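Local atomic coordinates of predicted acetyltransferase (PDB entry 3MGD), a protein that binds acetyl-CoA and, as a predicted acetyltransferase of the GNAT family, probably transfers its acetyl group to an acceptor not yet identified. Residues 104-109 and 134-139; 51-56 and 87-92; 23-28 and 95-100. One frame throughout, in Å; residues are numbered along the deposited sequence.

Contact 1: 104-109 and 134-139; sequences GMLDRL and KKYGFQ. With ACO (acetyl coenzyme *a), chain C.
Leu106 packs over one face of the Tyr136 ring, its CB 3.9 Å from the ring centroid and 20° off the normal, a CH-pi contact displaced toward the rim. The two side chains run past each other in opposite senses, which carries Leu106 CD1 back over the root of the ring, 3.8 Å from Tyr136 CG. Tyr136 reaches helix 101-115 because chi1 (-161°) turns CG away from its own backbone N. On this packed side Leu106 CD2 also comes within 4.3 Å of Phe138 CE1, a looser apolar touch, and Leu106 continues inward onto Ile87 and Met90 of strand 83-92.

The outer side is polar and thin. Tyr136 OH donates to Asp107 OD1 over 2.7 Å; the carboxylate oxygen sits at the ring edge, in its plane, and is met on its anti side. This bond would restrain the exposed carboxylate and hold the phenol at the helix surface. Further out, the extended chain of Lys135 turns to the cofactor, where NZ donates to ACO O2B at 3.0 Å.

Beyond the ring, Tyr136 and Phe138 pack on Leu147 of the second subunit. Helix 129-136 closes at Gly137 in a Schellman motif, and the pair of helices flanks the acetyl-CoA site of the GNAT fold.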
# COMPACT_ATOMS: atom_id res chain seq x y z
N GLY A 104 8.56 17.86 -12.12
CA GLY A 104 7.33 18.56 -12.45
C GLY A 104 6.13 17.62 -12.46
O GLY A 104 5.02 18.03 -12.11
N MSE A 105 6.33 16.37 -12.87
CA MSE A 105 5.26 15.37 -12.78
C MSE A 105 4.84 15.16 -11.33
O MSE A 105 3.65 15.04 -11.03
CB MSE A 105 5.71 14.03 -13.37
CG MSE A 105 5.77 13.98 -14.88
SE MSE A 105 4.01 14.22 -15.67
CE MSE A 105 4.22 13.09 -17.26
N LEU A 106 5.82 15.08 -10.42
CA LEU A 106 5.50 14.93 -9.00
C LEU A 106 4.57 16.05 -8.53
O LEU A 106 3.66 15.81 -7.76
CB LEU A 106 6.78 14.89 -8.14
CG LEU A 106 7.64 13.63 -8.26
CD1 LEU A 106 9.03 13.82 -7.65
CD2 LEU A 106 6.93 12.46 -7.60
N ASP A 107 4.80 17.28 -9.01
CA ASP A 107 3.91 18.39 -8.65
C ASP A 107 2.48 18.10 -9.09
O ASP A 107 1.53 18.35 -8.35
CB ASP A 107 4.35 19.73 -9.26
CG ASP A 107 5.66 20.25 -8.68
OD1 ASP A 107 6.00 19.93 -7.52
OD2 ASP A 107 6.35 21.01 -9.39
N ARG A 108 2.32 17.58 -10.31
CA ARG A 108 0.99 17.27 -10.82
C ARG A 108 0.33 16.16 -10.02
O ARG A 108 -0.88 16.18 -9.80
CB ARG A 108 1.02 16.89 -12.30
CG ARG A 108 1.52 17.99 -13.22
CD ARG A 108 1.41 17.55 -14.67
NE ARG A 108 1.88 18.58 -15.60
CZ ARG A 108 1.12 19.56 -16.10
NH1 ARG A 108 -0.17 19.66 -15.76
NH2 ARG A 108 1.64 20.44 -16.94
N LEU A 109 1.12 15.17 -9.59
CA LEU A 109 0.56 14.06 -8.82
C LEU A 109 0.14 14.50 -7.43
O LEU A 109 -0.89 14.07 -6.93
CB LEU A 109 1.54 12.89 -8.75
CG LEU A 109 1.87 12.26 -10.12
CD1 LEU A 109 2.91 11.17 -9.94
CD2 LEU A 109 0.63 11.71 -10.80
N LYS A 134 14.11 11.91 -2.98
CA LYS A 134 14.80 12.47 -1.81
C LYS A 134 14.88 13.99 -1.94
O LYS A 134 14.57 14.72 -0.99
CB LYS A 134 16.20 11.88 -1.65
CG LYS A 134 16.24 10.45 -1.08
CD LYS A 134 15.48 10.36 0.24
CE LYS A 134 15.55 8.95 0.83
NZ LYS A 134 16.91 8.61 1.34
N LYS A 135 15.29 14.45 -3.12
CA LYS A 135 15.36 15.89 -3.38
C LYS A 135 14.01 16.56 -3.17
O LYS A 135 13.93 17.68 -2.65
CB LYS A 135 15.93 16.17 -4.78
CG LYS A 135 16.08 17.65 -5.12
CD LYS A 135 16.49 17.84 -6.58
CE LYS A 135 16.89 19.28 -6.88
NZ LYS A 135 16.92 19.56 -8.36
N TYR A 136 12.94 15.84 -3.53
CA TYR A 136 11.58 16.37 -3.45
C TYR A 136 11.00 16.42 -2.04
O TYR A 136 10.03 17.13 -1.79
CB TYR A 136 10.66 15.52 -4.34
CG TYR A 136 9.36 16.19 -4.71
CD1 TYR A 136 9.28 17.09 -5.78
CD2 TYR A 136 8.19 15.88 -4.04
CE1 TYR A 136 8.08 17.69 -6.12
CE2 TYR A 136 6.98 16.48 -4.39
CZ TYR A 136 6.94 17.37 -5.42
OH TYR A 136 5.73 17.94 -5.76
N GLY A 137 11.56 15.63 -1.12
CA GLY A 137 11.07 15.63 0.24
C GLY A 137 10.55 14.30 0.75
O GLY A 137 10.09 14.20 1.88
N PHE A 138 10.60 13.26 -0.08
CA PHE A 138 10.18 11.96 0.43
C PHE A 138 11.15 11.49 1.51
O PHE A 138 12.35 11.75 1.43
CB PHE A 138 10.07 10.93 -0.70
CG PHE A 138 8.84 11.10 -1.55
CD1 PHE A 138 8.81 12.06 -2.56
CD2 PHE A 138 7.74 10.29 -1.36
CE1 PHE A 138 7.69 12.20 -3.35
CE2 PHE A 138 6.61 10.44 -2.14
CZ PHE A 138 6.58 11.40 -3.14
N GLN A 139 10.62 10.82 2.53
CA GLN A 139 11.41 10.40 3.68
C GLN A 139 11.57 8.89 3.80
O GLN A 139 10.62 8.15 3.58
CB GLN A 139 10.75 10.92 4.96
CG GLN A 139 10.50 12.40 4.95
CD GLN A 139 11.78 13.18 5.13
OE1 GLN A 139 12.51 12.96 6.09
NE2 GLN A 139 12.06 14.10 4.21
N1A ACO C . 18.21 22.41 -11.75
C2A ACO C . 19.30 21.57 -11.48
N3A ACO C . 19.17 20.17 -11.63
C4A ACO C . 17.90 19.61 -12.06
C5A ACO C . 16.79 20.47 -12.34
C6A ACO C . 16.92 21.84 -12.19
N6A ACO C . 15.79 22.71 -12.47
N7A ACO C . 15.67 19.65 -12.74
C8A ACO C . 16.09 18.33 -12.72
N9A ACO C . 17.47 18.29 -12.27
C1B ACO C . 18.28 17.08 -12.24
C2B ACO C . 18.11 16.60 -10.79
O2B ACO C . 18.46 17.40 -9.70
C3B ACO C . 18.61 15.18 -10.88
O3B ACO C . 19.99 14.94 -10.73
P3B ACO C . 20.67 14.57 -9.33
O7A ACO C . 22.19 14.91 -9.44
O8A ACO C . 20.49 13.07 -9.04
O9A ACO C . 20.04 15.38 -8.21
C4B ACO C . 17.96 14.74 -12.23
O4B ACO C . 18.09 15.93 -13.08
C5B ACO C . 16.66 13.97 -12.33
O5B ACO C . 15.55 14.78 -12.03
P1A ACO C . 14.35 14.93 -13.06
O1A ACO C . 14.79 15.59 -14.37
O2A ACO C . 13.23 15.69 -12.35
O3A ACO C . 13.88 13.45 -13.33
P2A ACO C . 13.85 12.75 -14.76
O4A ACO C . 15.28 12.55 -15.37
O5A ACO C . 12.91 13.47 -15.69
O6A ACO C . 13.18 11.35 -14.54
CBP ACO C . 13.22 9.08 -13.66
CCP ACO C . 13.58 10.55 -13.46
CDP ACO C . 13.46 8.31 -12.37
CEP ACO C . 11.79 9.02 -14.08
CAP ACO C . 14.15 8.50 -14.78
OAP ACO C . 15.49 8.52 -14.41
C9P ACO C . 13.71 7.17 -15.34
O9P ACO C . 12.79 7.07 -16.16
N8P ACO C . 14.44 6.01 -14.89
C7P ACO C . 14.04 4.67 -15.32
C6P ACO C . 12.70 4.29 -14.80
C5P ACO C . 12.60 4.56 -13.31
O5P ACO C . 13.51 4.24 -12.55
N4P ACO C . 11.44 5.24 -12.85
C3P ACO C . 11.12 5.33 -11.45
C2P ACO C . 10.51 4.10 -10.81
S1P ACO C . 10.00 4.33 -9.13
C ACO C . 8.48 5.04 -9.03
O ACO C . 7.87 5.30 -10.06
CH3 ACO C . 7.95 5.46 -7.71

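Contact 2: 51-56 and 87-92; sequences LVEWIA and ITNMYT. With ACO (acetyl coenzyme *a), chain C.
Asn89 and Glu53 carry the polar contact between two strands that are not neighbours in the sheet. Asn89 ND2 donates to Glu53 OE2 at 2.9 Å with an N-H...O angle of 159°, meeting the syn side of the carboxylate, somewhat out of its plane. The side chains cross at about a right angle, and the acceptor stays close to the Asn89 amide plane. Asn89 CB lies 3.6 Å from the same Glu53 OE2. The Glu53 chain leaves its backbone N extended and bends at chi2 (146°), bringing OE2 to Asn89 beside Thr65 and Ala67 of strand 61-72. Both polar ends are buried, and the other end of the amide, Asn89 OD1, has a weak bond from Arg19.

Apolar contact is slight: Leu51 CD1 approaches Thr88 CG2 at 4.5 Å.

Cofactor bonds come from the backbone of 87-92. ACO N4P donates to Met90 O at 2.6 Å, and Thr92 N reaches ACO O9P at 2.9 Å in a nearly straight bond, holding the pantetheine arm in the strand-like manner usual for GNAT enzymes. Met90 N makes a weak bond of 3.4 Å to the acetyl oxygen ACO O. At Asn89 the backbone takes left-handed helical angles, consistent with the beta bulge that splays this strand in the family.

Strand 61-72 runs between the two segments, giving Thr65 OG1 as partner to Asn89 O. Phe42 of helix 35-47 touches both Glu53 and Asn89, Leu15 of helix 12-25 packs on Glu53, and Pro74 of the second subunit packs on Thr88 and Asn89.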
# COMPACT_ATOMS: atom_id res chain seq x y z
N LEU A 51 -6.74 5.27 -10.33
CA LEU A 51 -5.41 5.54 -10.89
C LEU A 51 -5.51 6.77 -11.79
O LEU A 51 -6.45 6.88 -12.58
CB LEU A 51 -4.94 4.35 -11.73
CG LEU A 51 -3.52 4.50 -12.28
CD1 LEU A 51 -2.48 4.30 -11.15
CD2 LEU A 51 -3.26 3.53 -13.46
N VAL A 52 -4.56 7.69 -11.66
CA VAL A 52 -4.42 8.80 -12.60
C VAL A 52 -3.00 8.77 -13.16
O VAL A 52 -2.03 8.83 -12.41
CB VAL A 52 -4.66 10.17 -11.93
CG1 VAL A 52 -4.34 11.32 -12.89
CG2 VAL A 52 -6.12 10.28 -11.42
N GLU A 53 -2.87 8.67 -14.48
CA GLU A 53 -1.54 8.60 -15.08
C GLU A 53 -1.37 9.76 -16.04
O GLU A 53 -2.07 9.86 -17.04
CB GLU A 53 -1.30 7.25 -15.77
CG GLU A 53 0.04 7.16 -16.54
CD GLU A 53 0.69 5.78 -16.50
OE1 GLU A 53 1.62 5.54 -17.30
OE2 GLU A 53 0.27 4.92 -15.68
N TRP A 54 -0.45 10.66 -15.69
CA TRP A 54 -0.16 11.81 -16.52
C TRP A 54 0.87 11.41 -17.58
O TRP A 54 1.75 10.58 -17.32
CB TRP A 54 0.38 12.96 -15.68
CG TRP A 54 -0.69 13.81 -15.05
CD1 TRP A 54 -1.26 13.64 -13.81
CD2 TRP A 54 -1.30 14.96 -15.63
NE1 TRP A 54 -2.20 14.63 -13.60
CE2 TRP A 54 -2.24 15.45 -14.70
CE3 TRP A 54 -1.14 15.63 -16.85
CZ2 TRP A 54 -3.03 16.57 -14.96
CZ3 TRP A 54 -1.92 16.74 -17.10
CH2 TRP A 54 -2.85 17.21 -16.16
N ILE A 55 0.74 11.99 -18.76
CA ILE A 55 1.73 11.75 -19.81
C ILE A 55 2.24 13.07 -20.39
O ILE A 55 1.51 14.05 -20.47
CB ILE A 55 1.18 10.85 -20.95
CG1 ILE A 55 0.21 11.60 -21.84
CG2 ILE A 55 0.52 9.59 -20.40
CD1 ILE A 55 -0.35 10.75 -22.94
N ALA A 56 3.51 13.08 -20.78
CA ALA A 56 4.10 14.22 -21.46
C ALA A 56 4.36 13.74 -22.87
O ALA A 56 4.97 12.68 -23.06
CB ALA A 56 5.40 14.62 -20.80
N ILE A 87 2.54 6.59 -5.57
CA ILE A 87 3.12 7.06 -6.82
C ILE A 87 3.86 5.94 -7.53
O ILE A 87 4.56 5.13 -6.90
CB ILE A 87 3.99 8.31 -6.59
CG1 ILE A 87 3.06 9.50 -6.26
CG2 ILE A 87 4.93 8.57 -7.78
CD1 ILE A 87 3.74 10.84 -6.16
N THR A 88 3.71 5.88 -8.85
CA THR A 88 4.17 4.72 -9.60
C THR A 88 4.26 5.06 -11.08
O THR A 88 3.88 6.17 -11.49
CB THR A 88 3.19 3.52 -9.36
OG1 THR A 88 3.77 2.31 -9.85
CG2 THR A 88 1.82 3.77 -10.02
N ASN A 89 4.74 4.11 -11.89
CA ASN A 89 4.76 4.26 -13.33
C ASN A 89 5.46 5.53 -13.78
O ASN A 89 5.02 6.18 -14.72
CB ASN A 89 3.34 4.22 -13.91
CG ASN A 89 2.67 2.88 -13.71
OD1 ASN A 89 3.30 1.93 -13.27
ND2 ASN A 89 1.38 2.81 -14.02
N MSE A 90 6.52 5.92 -13.09
CA MSE A 90 7.27 7.07 -13.54
C MSE A 90 8.40 6.68 -14.48
O MSE A 90 9.23 5.82 -14.18
CB MSE A 90 7.77 7.90 -12.36
CG MSE A 90 6.59 8.49 -11.55
SE MSE A 90 7.22 9.79 -10.29
CE MSE A 90 7.87 11.14 -11.53
N TYR A 91 8.43 7.33 -15.62
CA TYR A 91 9.42 7.03 -16.64
C TYR A 91 9.64 8.30 -17.44
O TYR A 91 8.68 8.99 -17.79
CB TYR A 91 8.96 5.88 -17.54
CG TYR A 91 10.01 5.52 -18.58
CD1 TYR A 91 11.06 4.68 -18.27
CD2 TYR A 91 9.95 6.06 -19.86
CE1 TYR A 91 12.05 4.36 -19.23
CE2 TYR A 91 10.92 5.76 -20.81
CZ TYR A 91 11.96 4.91 -20.49
OH TYR A 91 12.92 4.62 -21.46
N THR A 92 10.90 8.64 -17.66
CA THR A 92 11.24 9.70 -18.59
C THR A 92 12.20 9.12 -19.64
O THR A 92 13.15 8.41 -19.30
CB THR A 92 11.95 10.89 -17.89
OG1 THR A 92 11.07 11.50 -16.94
CG2 THR A 92 12.38 11.94 -18.95
N1A ACO C . 18.21 22.41 -11.75
C2A ACO C . 19.30 21.57 -11.48
N3A ACO C . 19.17 20.17 -11.63
C4A ACO C . 17.90 19.61 -12.06
C5A ACO C . 16.79 20.47 -12.34
C6A ACO C . 16.92 21.84 -12.19
N6A ACO C . 15.79 22.71 -12.47
N7A ACO C . 15.67 19.65 -12.74
C8A ACO C . 16.09 18.33 -12.72
N9A ACO C . 17.47 18.29 -12.27
C1B ACO C . 18.28 17.08 -12.24
C2B ACO C . 18.11 16.60 -10.79
O2B ACO C . 18.46 17.40 -9.70
C3B ACO C . 18.61 15.18 -10.88
O3B ACO C . 19.99 14.94 -10.73
P3B ACO C . 20.67 14.57 -9.33
O7A ACO C . 22.19 14.91 -9.44
O8A ACO C . 20.49 13.07 -9.04
O9A ACO C . 20.04 15.38 -8.21
C4B ACO C . 17.96 14.74 -12.23
O4B ACO C . 18.09 15.93 -13.08
C5B ACO C . 16.66 13.97 -12.33
O5B ACO C . 15.55 14.78 -12.03
P1A ACO C . 14.35 14.93 -13.06
O1A ACO C . 14.79 15.59 -14.37
O2A ACO C . 13.23 15.69 -12.35
O3A ACO C . 13.88 13.45 -13.33
P2A ACO C . 13.85 12.75 -14.76
O4A ACO C . 15.28 12.55 -15.37
O5A ACO C . 12.91 13.47 -15.69
O6A ACO C . 13.18 11.35 -14.54
CBP ACO C . 13.22 9.08 -13.66
CCP ACO C . 13.58 10.55 -13.46
CDP ACO C . 13.46 8.31 -12.37
CEP ACO C . 11.79 9.02 -14.08
CAP ACO C . 14.15 8.50 -14.78
OAP ACO C . 15.49 8.52 -14.41
C9P ACO C . 13.71 7.17 -15.34
O9P ACO C . 12.79 7.07 -16.16
N8P ACO C . 14.44 6.01 -14.89
C7P ACO C . 14.04 4.67 -15.32
C6P ACO C . 12.70 4.29 -14.80
C5P ACO C . 12.60 4.56 -13.31
O5P ACO C . 13.51 4.24 -12.55
N4P ACO C . 11.44 5.24 -12.85
C3P ACO C . 11.12 5.33 -11.45
C2P ACO C . 10.51 4.10 -10.81
S1P ACO C . 10.00 4.33 -9.13
C ACO C . 8.48 5.04 -9.03
O ACO C . 7.87 5.30 -10.06
CH3 ACO C . 7.95 5.46 -7.71

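Contact 3: 23-28 and 95-100; sequences LIDEGI and TSRGNG. With ACO (acetyl coenzyme *a), chain C.
Arg97 NH2 meets Asp25 OD2 at 2.9 Å in a salt bridge whose N-H...O angle is 156°. The carboxylate oxygen lies at the edge of the guanidinium, near its plane, whereas the nitrogen approaches from above the carboxylate plane, the two flat groups being 41° apart. A water accepts from Arg97 NH1 at 2.8 Å and lies so close to Asp25 OD1 that this second link is doubtful.

One face of the guanidinium lies over the pantetheine amide, with ACO C9P 3.4 Å above its plane. The arginine is stretched from CG to NE, which lets it span from the loop to the helix. Arg97 NE is hydrogen-bonded to Thr92 O, and Asp25 OD2 takes a weak bond from Tyr91 OH; these second-shell partners would help orient the bridge.

Arg97, Gly100 and Ala102 fit the Arg/Gln-x-x-Gly-x-Gly/Ala signature of GNAT enzymes, whose backbone N-H groups grip the pyrophosphate: Gly98 N donates to ACO O4A at 2.9 Å and Gly100 N to ACO O1A at 2.7 Å. Asn99 ND2 folds back onto Ser96 O.

Asp25 stands near the end of helix 12-25, after which Gly27, of positive phi, forms a Schellman motif. The opposing loop leads from strand 83-92 to Gly100, the N-cap of helix 101-115, so the bridge joins one helix end to the approach to another beside the pantetheine arm.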
# COMPACT_ATOMS: atom_id res chain seq x y z
N LEU A 23 10.25 -0.93 -16.34
CA LEU A 23 10.71 -1.98 -15.44
C LEU A 23 12.00 -2.60 -15.96
O LEU A 23 12.90 -2.92 -15.20
CB LEU A 23 9.64 -3.05 -15.30
CG LEU A 23 8.32 -2.63 -14.64
CD1 LEU A 23 7.32 -3.75 -14.74
CD2 LEU A 23 8.53 -2.22 -13.16
N ILE A 24 12.08 -2.78 -17.27
CA ILE A 24 13.27 -3.37 -17.84
C ILE A 24 14.45 -2.42 -17.68
O ILE A 24 15.55 -2.85 -17.35
CB ILE A 24 13.04 -3.76 -19.31
CG1 ILE A 24 12.09 -4.97 -19.35
CG2 ILE A 24 14.35 -4.10 -20.00
CD1 ILE A 24 11.49 -5.22 -20.74
N ASP A 25 14.22 -1.13 -17.90
CA ASP A 25 15.20 -0.07 -17.62
C ASP A 25 15.68 -0.14 -16.16
O ASP A 25 16.85 0.13 -15.87
CB ASP A 25 14.55 1.29 -17.90
CG ASP A 25 15.51 2.30 -18.50
OD1 ASP A 25 16.73 2.21 -18.23
OD2 ASP A 25 15.04 3.20 -19.25
N GLU A 26 14.79 -0.50 -15.23
CA GLU A 26 15.14 -0.62 -13.81
C GLU A 26 15.97 -1.87 -13.50
O GLU A 26 16.45 -2.02 -12.38
CB GLU A 26 13.88 -0.61 -12.93
CG GLU A 26 13.12 0.71 -12.92
CD GLU A 26 11.81 0.64 -12.16
OE1 GLU A 26 11.74 -0.13 -11.17
OE2 GLU A 26 10.85 1.34 -12.55
N GLY A 27 16.09 -2.77 -14.47
CA GLY A 27 16.93 -3.95 -14.30
C GLY A 27 16.17 -5.24 -14.03
O GLY A 27 16.77 -6.29 -13.78
N ILE A 28 14.85 -5.18 -14.07
CA ILE A 28 14.05 -6.37 -13.76
C ILE A 28 14.10 -7.37 -14.92
O ILE A 28 14.23 -6.98 -16.09
CB ILE A 28 12.61 -5.98 -13.34
CG1 ILE A 28 12.68 -5.14 -12.06
CG2 ILE A 28 11.76 -7.22 -13.08
CD1 ILE A 28 11.47 -4.26 -11.81
N THR A 95 17.04 10.36 -23.21
CA THR A 95 17.62 11.58 -23.74
C THR A 95 16.93 12.83 -23.20
O THR A 95 17.43 13.95 -23.37
CB THR A 95 17.61 11.61 -25.29
OG1 THR A 95 16.27 11.51 -25.76
CG2 THR A 95 18.43 10.43 -25.85
N SER A 96 15.80 12.65 -22.52
CA SER A 96 15.06 13.77 -21.94
C SER A 96 15.27 13.90 -20.42
O SER A 96 14.71 14.80 -19.79
CB SER A 96 13.56 13.63 -22.22
OG SER A 96 13.25 13.93 -23.57
N ARG A 97 16.05 13.01 -19.83
CA ARG A 97 16.28 13.04 -18.39
C ARG A 97 17.11 14.24 -17.92
O ARG A 97 17.81 14.86 -18.72
CB ARG A 97 16.91 11.72 -17.94
CG ARG A 97 15.92 10.58 -18.02
CD ARG A 97 16.55 9.21 -17.76
NE ARG A 97 15.61 8.17 -18.18
CZ ARG A 97 15.86 6.87 -18.18
NH1 ARG A 97 17.04 6.42 -17.78
NH2 ARG A 97 14.92 6.01 -18.57
N GLY A 98 17.02 14.55 -16.64
CA GLY A 98 17.77 15.66 -16.06
C GLY A 98 17.28 17.05 -16.42
O GLY A 98 18.01 18.04 -16.25
N ASN A 99 16.06 17.14 -16.95
CA ASN A 99 15.49 18.44 -17.30
C ASN A 99 14.38 18.86 -16.33
O ASN A 99 13.79 19.92 -16.47
CB ASN A 99 15.01 18.44 -18.75
CG ASN A 99 16.17 18.48 -19.74
OD1 ASN A 99 17.04 19.34 -19.66
ND2 ASN A 99 16.17 17.55 -20.70
N GLY A 100 14.13 18.03 -15.32
CA GLY A 100 13.11 18.34 -14.33
C GLY A 100 11.73 17.81 -14.69
O GLY A 100 10.73 18.20 -14.08
N1A ACO C . 18.21 22.41 -11.75
C2A ACO C . 19.30 21.57 -11.48
N3A ACO C . 19.17 20.17 -11.63
C4A ACO C . 17.90 19.61 -12.06
C5A ACO C . 16.79 20.47 -12.34
C6A ACO C . 16.92 21.84 -12.19
N6A ACO C . 15.79 22.71 -12.47
N7A ACO C . 15.67 19.65 -12.74
C8A ACO C . 16.09 18.33 -12.72
N9A ACO C . 17.47 18.29 -12.27
C1B ACO C . 18.28 17.08 -12.24
C2B ACO C . 18.11 16.60 -10.79
O2B ACO C . 18.46 17.40 -9.70
C3B ACO C . 18.61 15.18 -10.88
O3B ACO C . 19.99 14.94 -10.73
P3B ACO C . 20.67 14.57 -9.33
O7A ACO C . 22.19 14.91 -9.44
O8A ACO C . 20.49 13.07 -9.04
O9A ACO C . 20.04 15.38 -8.21
C4B ACO C . 17.96 14.74 -12.23
O4B ACO C . 18.09 15.93 -13.08
C5B ACO C . 16.66 13.97 -12.33
O5B ACO C . 15.55 14.78 -12.03
P1A ACO C . 14.35 14.93 -13.06
O1A ACO C . 14.79 15.59 -14.37
O2A ACO C . 13.23 15.69 -12.35
O3A ACO C . 13.88 13.45 -13.33
P2A ACO C . 13.85 12.75 -14.76
O4A ACO C . 15.28 12.55 -15.37
O5A ACO C . 12.91 13.47 -15.69
O6A ACO C . 13.18 11.35 -14.54
CBP ACO C . 13.22 9.08 -13.66
CCP ACO C . 13.58 10.55 -13.46
CDP ACO C . 13.46 8.31 -12.37
CEP ACO C . 11.79 9.02 -14.08
CAP ACO C . 14.15 8.50 -14.78
OAP ACO C . 15.49 8.52 -14.41
C9P ACO C . 13.71 7.17 -15.34
O9P ACO C . 12.79 7.07 -16.16
N8P ACO C . 14.44 6.01 -14.89
C7P ACO C . 14.04 4.67 -15.32
C6P ACO C . 12.70 4.29 -14.80
C5P ACO C . 12.60 4.56 -13.31
O5P ACO C . 13.51 4.24 -12.55
N4P ACO C . 11.44 5.24 -12.85
C3P ACO C . 11.12 5.33 -11.45
C2P ACO C . 10.51 4.10 -10.81
S1P ACO C . 10.00 4.33 -9.13
C ACO C . 8.48 5.04 -9.03
O ACO C . 7.87 5.30 -10.06
CH3 ACO C . 7.95 5.46 -7.71
O HOH W 1 18.32 4.05 -18.67

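The three contacts follow acetyl-CoA along its length: contact 1 reaches the ribose through Lys135, contact 3 the pyrophosphate and a pantetheine amide, and contact 2 runs from a phosphate oxygen, near Thr92 OG1, down to the acetyl group. Contacts 2 and 3 have centres about 13 Å apart and touch directly, Tyr91 CE1 lying 3.4 Å from Arg97 NH2. Contact 1, with its centre about 12 Å from that of contact 2, meets it by packing of Met105 CE on Trp54 O at 3.5 Å. Contacts 1 and 3 have centres about 16 Å apart and are linked by sequence, the loop 95-100 running into helix 101-115. Along the chain, contact 2 is nested within the loop closed by contact 3.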